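Local atomic coordinates of Non-ribosomal peptide synthetase (Streptomyces halstedii, PDB entry 3WV4), a protein that belongs to the non-ribosomal peptide synthetases and has the fold of the AMP-binding enzymes of the ANL superfamily. Residues K90-P103 with I138-D150. Sequence-based numbering, arbitrary orientation.
Sequences KGVARGERIVVQLP and IADADPRLVIAED
R97, at the start of strand 97-101, reaches over to the last turn of helix 131-141, where the chain turns toward strand 145-148. Its CB lies 4.0 Å from CB of P143, while CG and CD run past the carbonyl oxygen of A141. Bends at chi2 (70°) and chi3 (57°) bring NE to A141 O (3.0 Å), which lies near the guanidinium plane and takes the bond nearly along its C=O axis. Beyond CZ, NH1 bonds back to G95 O, in the turn that precedes the strand, and NH2 makes a weak bond to D142 O and a salt bridge to D142 OD2 (3.4 Å), a carboxylate also paired with R403. A water above one guanidinium face joins R97 N to D142 O. The two strands run parallel in the middle of a four-stranded parallel sheet: V99 N donates to L145 O, V99 O accepts from I147 N (2.7 Å), and Q101 N donates to I147 O. V99 CG2 rests on P143 CG (3.8 Å); on the opposite face, L145 CD1 lies alongside I98 CG2, and L145 CD2 meets V92 CG2. R144 leads NH2 to G91 O (3.2 Å), just after helix 73-89, while E96 OE1 forms a salt bridge with R144 NE (3.2 Å) from well outside the guanidinium plane, by charge alone. E96 OE1 also accepts from A93 N, so the A93-E96 type II turn holds the carboxylate beside R144. The apolar sheet centre thus ends in two arginines reaching in opposite senses across the contact, R97 bonded to carbonyls beside a carboxylate it shares with R403, R144 to G91 O beside E96; the carboxylates probably offset part of the charge.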
# COMPACT_ATOMS: atom_id res chain seq x y z
N LYS A 90 -12.35 -23.06 -5.86
CA LYS A 90 -11.50 -23.22 -7.05
C LYS A 90 -10.23 -24.01 -6.75
O LYS A 90 -9.40 -24.20 -7.61
CB LYS A 90 -11.09 -21.84 -7.56
CG LYS A 90 -12.24 -21.03 -8.11
CD LYS A 90 -12.57 -21.51 -9.51
CE LYS A 90 -13.67 -20.69 -10.15
NZ LYS A 90 -14.97 -21.24 -9.75
N GLY A 91 -10.04 -24.42 -5.50
CA GLY A 91 -8.89 -25.21 -5.15
C GLY A 91 -7.59 -24.42 -5.13
O GLY A 91 -6.52 -24.98 -5.42
N VAL A 92 -7.65 -23.13 -4.78
CA VAL A 92 -6.45 -22.30 -4.76
C VAL A 92 -5.96 -22.44 -3.35
O VAL A 92 -6.68 -22.19 -2.45
CB VAL A 92 -6.74 -20.82 -5.08
CG1 VAL A 92 -5.49 -20.01 -4.92
CG2 VAL A 92 -7.26 -20.65 -6.48
N ALA A 93 -4.71 -22.83 -3.19
CA ALA A 93 -4.25 -23.28 -1.90
C ALA A 93 -3.20 -22.33 -1.34
O ALA A 93 -2.66 -21.46 -2.04
CB ALA A 93 -3.70 -24.70 -2.01
N ARG A 94 -2.91 -22.55 -0.06
CA ARG A 94 -1.92 -21.78 0.65
C ARG A 94 -0.66 -21.64 -0.15
O ARG A 94 -0.15 -22.62 -0.66
CB ARG A 94 -1.61 -22.47 1.96
CG ARG A 94 -0.75 -21.65 2.91
CD ARG A 94 -0.58 -22.42 4.19
NE ARG A 94 0.45 -21.80 5.02
CZ ARG A 94 1.06 -22.39 6.04
NH1 ARG A 94 0.77 -23.63 6.37
NH2 ARG A 94 2.00 -21.73 6.72
N GLY A 95 -0.17 -20.43 -0.29
CA GLY A 95 1.13 -20.21 -0.94
C GLY A 95 1.03 -19.94 -2.42
O GLY A 95 1.97 -19.44 -3.02
N GLU A 96 -0.12 -20.25 -3.01
CA GLU A 96 -0.30 -20.07 -4.46
C GLU A 96 -0.67 -18.63 -4.72
O GLU A 96 -1.21 -17.96 -3.82
CB GLU A 96 -1.37 -21.03 -5.00
CG GLU A 96 -0.97 -22.51 -4.80
CD GLU A 96 -1.84 -23.48 -5.60
OE1 GLU A 96 -3.09 -23.41 -5.49
OE2 GLU A 96 -1.26 -24.31 -6.35
N ARG A 97 -0.38 -18.16 -5.93
CA ARG A 97 -0.61 -16.78 -6.29
C ARG A 97 -1.90 -16.61 -7.08
O ARG A 97 -2.32 -17.51 -7.83
CB ARG A 97 0.55 -16.21 -7.14
CG ARG A 97 1.85 -15.83 -6.41
CD ARG A 97 2.62 -17.04 -5.92
NE ARG A 97 2.93 -17.97 -7.01
CZ ARG A 97 3.17 -19.26 -6.86
NH1 ARG A 97 3.16 -19.79 -5.66
NH2 ARG A 97 3.44 -20.02 -7.92
N ILE A 98 -2.50 -15.42 -6.94
CA ILE A 98 -3.52 -14.95 -7.86
C ILE A 98 -3.13 -13.57 -8.34
O ILE A 98 -2.70 -12.73 -7.56
CB ILE A 98 -4.93 -14.94 -7.26
CG1 ILE A 98 -5.07 -13.92 -6.12
CG2 ILE A 98 -5.27 -16.32 -6.74
CD1 ILE A 98 -6.49 -13.85 -5.58
N VAL A 99 -3.25 -13.36 -9.64
CA VAL A 99 -3.03 -12.09 -10.23
C VAL A 99 -4.34 -11.36 -10.45
O VAL A 99 -5.30 -11.94 -10.97
CB VAL A 99 -2.37 -12.23 -11.61
CG1 VAL A 99 -2.44 -10.91 -12.35
CG2 VAL A 99 -0.91 -12.61 -11.45
N VAL A 100 -4.34 -10.08 -10.11
CA VAL A 100 -5.54 -9.33 -9.97
C VAL A 100 -5.29 -8.00 -10.64
O VAL A 100 -4.33 -7.29 -10.26
CB VAL A 100 -5.86 -9.11 -8.47
CG1 VAL A 100 -7.11 -8.29 -8.32
CG2 VAL A 100 -6.01 -10.44 -7.76
N GLN A 101 -6.11 -7.68 -11.63
CA GLN A 101 -6.01 -6.42 -12.37
C GLN A 101 -7.32 -5.71 -12.33
O GLN A 101 -8.20 -5.91 -13.18
CB GLN A 101 -5.64 -6.66 -13.83
CG GLN A 101 -5.30 -5.37 -14.57
CD GLN A 101 -4.93 -5.60 -16.02
OE1 GLN A 101 -5.65 -6.30 -16.73
NE2 GLN A 101 -3.86 -4.97 -16.48
N LEU A 102 -7.47 -4.87 -11.33
CA LEU A 102 -8.72 -4.27 -11.00
C LEU A 102 -8.53 -2.85 -10.60
O LEU A 102 -7.47 -2.50 -10.09
CB LEU A 102 -9.37 -5.01 -9.82
CG LEU A 102 -9.84 -6.43 -10.00
CD1 LEU A 102 -10.50 -6.86 -8.72
CD2 LEU A 102 -10.86 -6.47 -11.12
N PRO A 103 -9.58 -2.04 -10.80
CA PRO A 103 -9.54 -0.67 -10.39
C PRO A 103 -9.83 -0.54 -8.88
O PRO A 103 -9.94 -1.54 -8.19
CB PRO A 103 -10.70 -0.03 -11.20
CG PRO A 103 -11.69 -1.14 -11.30
CD PRO A 103 -10.87 -2.40 -11.43
N ILE A 138 2.97 -12.01 -15.48
CA ILE A 138 2.11 -13.12 -15.10
C ILE A 138 2.87 -14.42 -15.00
O ILE A 138 2.74 -15.13 -14.01
CB ILE A 138 0.92 -13.24 -16.06
CG1 ILE A 138 0.04 -12.00 -15.86
CG2 ILE A 138 0.15 -14.54 -15.84
CD1 ILE A 138 -1.22 -11.99 -16.67
N ALA A 139 3.70 -14.72 -16.01
CA ALA A 139 4.56 -15.91 -15.96
C ALA A 139 5.57 -15.80 -14.82
O ALA A 139 5.86 -16.79 -14.18
CB ALA A 139 5.31 -16.11 -17.30
N ASP A 140 6.13 -14.64 -14.57
CA ASP A 140 7.03 -14.57 -13.40
C ASP A 140 6.24 -14.88 -12.09
O ASP A 140 6.71 -15.63 -11.23
CB ASP A 140 7.70 -13.22 -13.30
CG ASP A 140 8.77 -13.18 -12.21
OD1 ASP A 140 9.82 -13.78 -12.48
OD2 ASP A 140 8.56 -12.58 -11.11
N ALA A 141 5.00 -14.38 -11.98
CA ALA A 141 4.18 -14.59 -10.77
C ALA A 141 3.74 -16.00 -10.67
O ALA A 141 3.51 -16.54 -9.55
CB ALA A 141 2.96 -13.71 -10.81
N ASP A 142 3.55 -16.62 -11.83
CA ASP A 142 3.20 -18.04 -11.87
C ASP A 142 1.93 -18.33 -11.03
O ASP A 142 1.95 -19.21 -10.15
CB ASP A 142 4.42 -18.89 -11.44
CG ASP A 142 4.20 -20.41 -11.53
OD1 ASP A 142 3.36 -20.87 -12.33
OD2 ASP A 142 4.88 -21.12 -10.75
N PRO A 143 0.81 -17.66 -11.34
CA PRO A 143 -0.38 -17.83 -10.49
C PRO A 143 -1.26 -19.02 -10.88
O PRO A 143 -0.99 -19.69 -11.83
CB PRO A 143 -1.15 -16.56 -10.74
CG PRO A 143 -0.90 -16.32 -12.19
CD PRO A 143 0.53 -16.75 -12.45
N ARG A 144 -2.31 -19.21 -10.11
CA ARG A 144 -3.26 -20.27 -10.30
C ARG A 144 -4.35 -19.73 -11.23
O ARG A 144 -4.89 -20.45 -12.05
CB ARG A 144 -3.79 -20.56 -8.91
CG ARG A 144 -4.55 -21.80 -8.73
CD ARG A 144 -3.69 -23.05 -8.63
NE ARG A 144 -4.59 -24.12 -8.18
CZ ARG A 144 -4.56 -25.36 -8.63
NH1 ARG A 144 -3.65 -25.72 -9.54
NH2 ARG A 144 -5.44 -26.24 -8.18
N LEU A 145 -4.62 -18.42 -11.14
CA LEU A 145 -5.69 -17.78 -11.90
C LEU A 145 -5.55 -16.28 -11.91
O LEU A 145 -4.62 -15.72 -11.33
CB LEU A 145 -7.06 -18.18 -11.37
CG LEU A 145 -7.41 -17.92 -9.90
CD1 LEU A 145 -7.88 -16.49 -9.71
CD2 LEU A 145 -8.51 -18.89 -9.48
N VAL A 146 -6.40 -15.65 -12.69
CA VAL A 146 -6.26 -14.26 -12.97
C VAL A 146 -7.61 -13.63 -12.88
O VAL A 146 -8.59 -14.16 -13.43
CB VAL A 146 -5.70 -14.01 -14.39
CG1 VAL A 146 -5.70 -12.53 -14.72
CG2 VAL A 146 -4.30 -14.60 -14.54
N ILE A 147 -7.68 -12.47 -12.22
CA ILE A 147 -8.93 -11.76 -12.13
C ILE A 147 -8.84 -10.44 -12.87
O ILE A 147 -7.93 -9.64 -12.59
CB ILE A 147 -9.31 -11.54 -10.66
CG1 ILE A 147 -9.59 -12.90 -10.04
CG2 ILE A 147 -10.53 -10.63 -10.55
CD1 ILE A 147 -9.54 -12.92 -8.56
N ALA A 148 -9.80 -10.21 -13.76
CA ALA A 148 -9.83 -9.04 -14.65
C ALA A 148 -11.01 -8.15 -14.30
O ALA A 148 -11.97 -8.59 -13.66
CB ALA A 148 -9.95 -9.49 -16.11
N GLU A 149 -10.98 -6.96 -14.83
CA GLU A 149 -11.95 -5.94 -14.56
C GLU A 149 -13.31 -6.14 -15.26
O GLU A 149 -14.32 -5.67 -14.79
CB GLU A 149 -11.34 -4.59 -15.00
CG GLU A 149 -12.26 -3.39 -14.87
CD GLU A 149 -11.59 -2.11 -15.26
OE1 GLU A 149 -12.07 -1.05 -14.81
OE2 GLU A 149 -10.56 -2.16 -15.96
N ASP A 150 -13.31 -6.74 -16.44
CA ASP A 150 -14.51 -6.89 -17.26
C ASP A 150 -14.18 -7.89 -18.33
O ASP A 150 -13.07 -8.40 -18.37
CB ASP A 150 -15.01 -5.57 -17.84
CG ASP A 150 -14.02 -4.91 -18.80
OD1 ASP A 150 -13.21 -5.58 -19.44
OD2 ASP A 150 -14.05 -3.69 -18.94
O HOH W 1 0.34 -19.88 -8.13
O HOH W 2 -8.44 -6.04 -15.90